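Local structure of phiAB6 tailspike (Unidentified phage, 5JS4) at residues V648-P659 and T689-W698. The protein probably binds and fragments the exopolysaccharide of Acinetobacter baumannii as the trimeric, beta-helical tailspike of the phage. Residues are numbered along the deposited sequence; the frame is centred on the assembly and turned at random.
Sequences VITNGHIVVGSP and TEAAGFKVFW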
loop_
_atom_site.group_PDB
_atom_site.type_symbol
_atom_site.label_atom_id
_atom_site.label_comp_id
_atom_site.label_asym_id
_atom_site.label_seq_id
_atom_site.Cartn_x
_atom_site.Cartn_y
_atom_site.Cartn_z
ATOM N N VAL A 648 -2.982 -27.728 44.421
ATOM C CA VAL A 648 -4.076 -28.111 45.306
ATOM C C VAL A 648 -5.424 -28.060 44.607
ATOM O O VAL A 648 -5.576 -27.452 43.544
ATOM C CB VAL A 648 -4.145 -27.216 46.565
ATOM C CG1 VAL A 648 -2.825 -27.259 47.320
ATOM C CG2 VAL A 648 -4.504 -25.781 46.207
ATOM N N ILE A 649 -6.385 -28.724 45.236
ATOM C CA ILE A 649 -7.794 -28.638 44.890
ATOM C C ILE A 649 -8.435 -27.635 45.841
ATOM O O ILE A 649 -8.262 -27.735 47.058
ATOM C CB ILE A 649 -8.478 -30.006 45.066
ATOM C CG1 ILE A 649 -7.914 -31.018 44.059
ATOM C CG2 ILE A 649 -9.993 -29.886 44.927
ATOM C CD1 ILE A 649 -8.163 -32.456 44.448
ATOM N N THR A 650 -9.187 -26.687 45.293
ATOM C CA THR A 650 -9.890 -25.707 46.104
ATOM C C THR A 650 -11.378 -25.774 45.782
ATOM O O THR A 650 -11.801 -25.384 44.697
ATOM C CB THR A 650 -9.346 -24.285 45.876
ATOM O OG1 THR A 650 -7.934 -24.276 46.121
ATOM C CG2 THR A 650 -10.024 -23.284 46.808
ATOM N N ASN A 651 -12.154 -26.310 46.718
ATOM C CA ASN A 651 -13.610 -26.330 46.607
ATOM C C ASN A 651 -14.078 -26.977 45.312
ATOM O O ASN A 651 -14.961 -26.460 44.632
ATOM C CB ASN A 651 -14.158 -24.902 46.716
ATOM C CG ASN A 651 -15.642 -24.863 47.014
ATOM O OD1 ASN A 651 -16.210 -25.823 47.537
ATOM N ND2 ASN A 651 -16.275 -23.737 46.705
ATOM N N GLY A 652 -13.470 -28.112 44.989
ATOM C CA GLY A 652 -13.690 -28.782 43.711
ATOM C C GLY A 652 -14.933 -29.645 43.647
ATOM O O GLY A 652 -15.557 -29.955 44.658
ATOM N N HIS A 653 -15.274 -30.043 42.426
ATOM C CA HIS A 653 -16.380 -30.953 42.165
ATOM C C HIS A 653 -15.810 -32.358 41.984
ATOM O O HIS A 653 -14.742 -32.511 41.399
ATOM C CB HIS A 653 -17.104 -30.519 40.892
ATOM C CG HIS A 653 -17.592 -29.103 40.920
ATOM N ND1 HIS A 653 -18.668 -28.699 41.681
ATOM C CD2 HIS A 653 -17.162 -28.001 40.262
ATOM C CE1 HIS A 653 -18.872 -27.408 41.498
ATOM N NE2 HIS A 653 -17.971 -26.958 40.644
ATOM N N ILE A 654 -16.504 -33.374 42.493
ATOM C CA ILE A 654 -16.002 -34.748 42.431
ATOM C C ILE A 654 -17.084 -35.711 41.979
ATOM O O ILE A 654 -18.166 -35.774 42.561
ATOM C CB ILE A 654 -15.446 -35.239 43.788
ATOM C CG1 ILE A 654 -14.299 -34.335 44.235
ATOM C CG2 ILE A 654 -14.982 -36.693 43.675
ATOM C CD1 ILE A 654 -13.806 -34.606 45.644
ATOM N N VAL A 655 -16.764 -36.472 40.940
ATOM C CA VAL A 655 -17.630 -37.518 40.434
ATOM C C VAL A 655 -16.804 -38.793 40.355
ATOM O O VAL A 655 -15.710 -38.793 39.797
ATOM C CB VAL A 655 -18.169 -37.151 39.039
ATOM C CG1 VAL A 655 -18.963 -38.308 38.446
ATOM C CG2 VAL A 655 -19.023 -35.891 39.117
ATOM N N VAL A 656 -17.312 -39.869 40.932
ATOM C CA VAL A 656 -16.678 -41.174 40.785
ATOM C C VAL A 656 -17.448 -41.966 39.738
ATOM O O VAL A 656 -18.683 -41.943 39.690
ATOM C CB VAL A 656 -16.587 -41.918 42.133
ATOM C CG1 VAL A 656 -16.127 -43.359 41.953
ATOM C CG2 VAL A 656 -15.622 -41.189 43.056
ATOM N N GLY A 657 -16.697 -42.648 38.885
ATOM C CA GLY A 657 -17.252 -43.397 37.776
ATOM C C GLY A 657 -17.612 -44.823 38.131
ATOM O O GLY A 657 -17.834 -45.168 39.288
ATOM N N SER A 658 -17.645 -45.654 37.100
ATOM C CA SER A 658 -18.257 -46.970 37.147
ATOM C C SER A 658 -17.222 -48.057 37.424
ATOM O O SER A 658 -16.175 -48.054 36.799
ATOM C CB SER A 658 -18.866 -47.222 35.775
ATOM O OG SER A 658 -19.658 -46.118 35.392
ATOM N N PRO A 659 -17.512 -48.989 38.354
ATOM C CA PRO A 659 -16.507 -50.014 38.639
ATOM C C PRO A 659 -16.601 -51.241 37.730
ATOM O O PRO A 659 -17.695 -51.735 37.451
ATOM C CB PRO A 659 -16.831 -50.415 40.076
ATOM C CG PRO A 659 -18.310 -50.256 40.159
ATOM C CD PRO A 659 -18.645 -49.075 39.294
ATOM N N THR A 689 -11.701 -25.374 52.476
ATOM C CA THR A 689 -11.960 -26.198 51.277
ATOM C C THR A 689 -10.730 -26.367 50.377
ATOM O O THR A 689 -10.832 -26.354 49.152
ATOM C CB THR A 689 -13.174 -25.703 50.439
ATOM O OG1 THR A 689 -12.961 -24.363 49.982
ATOM C CG2 THR A 689 -14.458 -25.782 51.248
ATOM N N GLU A 690 -9.563 -26.534 50.996
ATOM C CA GLU A 690 -8.354 -26.886 50.268
ATOM C C GLU A 690 -8.018 -28.351 50.528
ATOM O O GLU A 690 -8.023 -28.805 51.675
ATOM C CB GLU A 690 -7.180 -25.996 50.676
ATOM C CG GLU A 690 -5.884 -26.405 49.996
ATOM C CD GLU A 690 -4.745 -25.459 50.288
ATOM O OE1 GLU A 690 -4.855 -24.274 49.910
ATOM O OE2 GLU A 690 -3.743 -25.912 50.881
ATOM N N ALA A 691 -7.737 -29.096 49.459
ATOM C CA ALA A 691 -7.380 -30.502 49.583
ATOM C C ALA A 691 -6.199 -30.848 48.689
ATOM O O ALA A 691 -5.971 -30.212 47.659
ATOM C CB ALA A 691 -8.572 -31.392 49.256
ATOM N N ALA A 692 -5.443 -31.851 49.119
ATOM C CA ALA A 692 -4.382 -32.437 48.316
ATOM C C ALA A 692 -4.964 -33.431 47.314
ATOM O O ALA A 692 -4.433 -33.611 46.217
ATOM C CB ALA A 692 -3.377 -33.136 49.213
ATOM N N GLY A 693 -6.047 -34.081 47.719
ATOM C CA GLY A 693 -6.680 -35.127 46.927
ATOM C C GLY A 693 -7.863 -35.688 47.688
ATOM O O GLY A 693 -8.445 -35.007 48.535
ATOM N N PHE A 694 -8.227 -36.928 47.389
ATOM C CA PHE A 694 -9.340 -37.571 48.069
ATOM C C PHE A 694 -9.229 -39.086 47.991
ATOM O O PHE A 694 -8.560 -39.628 47.100
ATOM C CB PHE A 694 -10.695 -37.079 47.523
ATOM C CG PHE A 694 -10.892 -37.294 46.040
ATOM C CD1 PHE A 694 -10.420 -36.367 45.120
ATOM C CD2 PHE A 694 -11.595 -38.396 45.567
ATOM C CE1 PHE A 694 -10.618 -36.550 43.760
ATOM C CE2 PHE A 694 -11.796 -38.581 44.205
ATOM C CZ PHE A 694 -11.304 -37.659 43.303
ATOM N N LYS A 695 -9.863 -39.747 48.956
ATOM C CA LYS A 695 -9.970 -41.195 48.988
ATOM C C LYS A 695 -11.323 -41.619 48.450
ATOM O O LYS A 695 -12.320 -40.926 48.653
ATOM C CB LYS A 695 -9.814 -41.729 50.410
ATOM C CG LYS A 695 -8.450 -41.466 51.031
ATOM C CD LYS A 695 -8.296 -42.224 52.340
ATOM C CE LYS A 695 -6.962 -41.934 53.013
ATOM N NZ LYS A 695 -6.817 -42.690 54.289
ATOM N N VAL A 696 -11.335 -42.760 47.765
ATOM C CA VAL A 696 -12.557 -43.410 47.315
ATOM C C VAL A 696 -12.666 -44.741 48.044
ATOM O O VAL A 696 -11.711 -45.523 48.054
ATOM C CB VAL A 696 -12.539 -43.664 45.798
ATOM C CG1 VAL A 696 -13.850 -44.298 45.344
ATOM C CG2 VAL A 696 -12.280 -42.371 45.044
ATOM N N PHE A 697 -13.821 -44.977 48.658
ATOM C CA PHE A 697 -14.125 -46.207 49.382
ATOM C C PHE A 697 -15.184 -46.956 48.591
ATOM O O PHE A 697 -16.204 -46.372 48.234
ATOM C CB PHE A 697 -14.697 -45.900 50.772
ATOM C CG PHE A 697 -13.729 -45.224 51.711
ATOM C CD1 PHE A 697 -13.358 -43.898 51.520
ATOM C CD2 PHE A 697 -13.219 -45.907 52.808
ATOM C CE1 PHE A 697 -12.478 -43.275 52.395
ATOM C CE2 PHE A 697 -12.346 -45.286 53.688
ATOM C CZ PHE A 697 -11.974 -43.973 53.474
ATOM N N TRP A 698 -14.943 -48.237 48.324
ATOM C CA TRP A 698 -15.876 -49.077 47.574
ATOM C C TRP A 698 -16.410 -50.211 48.435
ATOM O O TRP A 698 -15.637 -50.909 49.091
ATOM C CB TRP A 698 -15.179 -49.700 46.371
ATOM C CG TRP A 698 -14.860 -48.768 45.253
ATOM C CD1 TRP A 698 -13.637 -48.256 44.929
ATOM C CD2 TRP A 698 -15.776 -48.259 44.280
ATOM N NE1 TRP A 698 -13.734 -47.460 43.815
ATOM C CE2 TRP A 698 -15.041 -47.439 43.401
ATOM C CE3 TRP A 698 -17.151 -48.417 44.065
ATOM C CZ2 TRP A 698 -15.631 -46.783 42.321
ATOM C CZ3 TRP A 698 -17.737 -47.760 42.994
ATOM C CH2 TRP A 698 -16.982 -46.955 42.138
HETATM O O HOH W 1 -6.915 -23.221 48.471
#
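The carbonyl O of Ile649 takes the N-H of Ala691 at 2.8 Å and, more weakly, the CA-H of Glu690, while Ile649 N returns a bond to Ala691 O. Ile649-Ala691 is thus an antiparallel hydrogen-bonded pair and Thr650-Glu690 the non-hydrogen-bonded one; a further, less straight bond runs from Asn651 N to Thr689 O (2.8 Å, 145° at the hydrogen). Both these residues have positive phi, which asparagine tolerates well but which is unusual for beta-branched Thr689, the first residue after helix 684-688. Their side chains lie side by side, and Asn651 OD1 goes on to Arg710 of the second subunit. On the face of Thr650 and Glu690, a water donates to Glu690 OE1 (2.7 Å) and also bonds Thr650 OG1. With CG anti to the backbone N (chi1 176°), Glu690 stretches across to Val648, its carboxylate against both methyls, while Thr680 holds OE2.

Beyond the classic bulge of Ala692 and Gly693 opposite Ile678, the segments separate into two sheets packed face to face; the axes of strands 654-656 and 693-698 come within 10.0 Å and cross at -31°. Beta-branched Ile654 puts both CG2 and CD1 on Phe694, CD1 4.1 Å from the ring centroid, and Phe715 meets that ring edge-to-face. Compact Val656 and Val696 meet tip to tip through CG2. Pro659 lays its CH-rich ring over one face of Trp698's broad indole, same-strand neighbour Val696 covering the other; Val656 CG1 approaches CZ2 obliquely (3.5 Å), and Gly657 O lies at the edge. In this apolar core, without polar bonds between the segments, cohesion probably rests on the hydrophobic effect and dispersion.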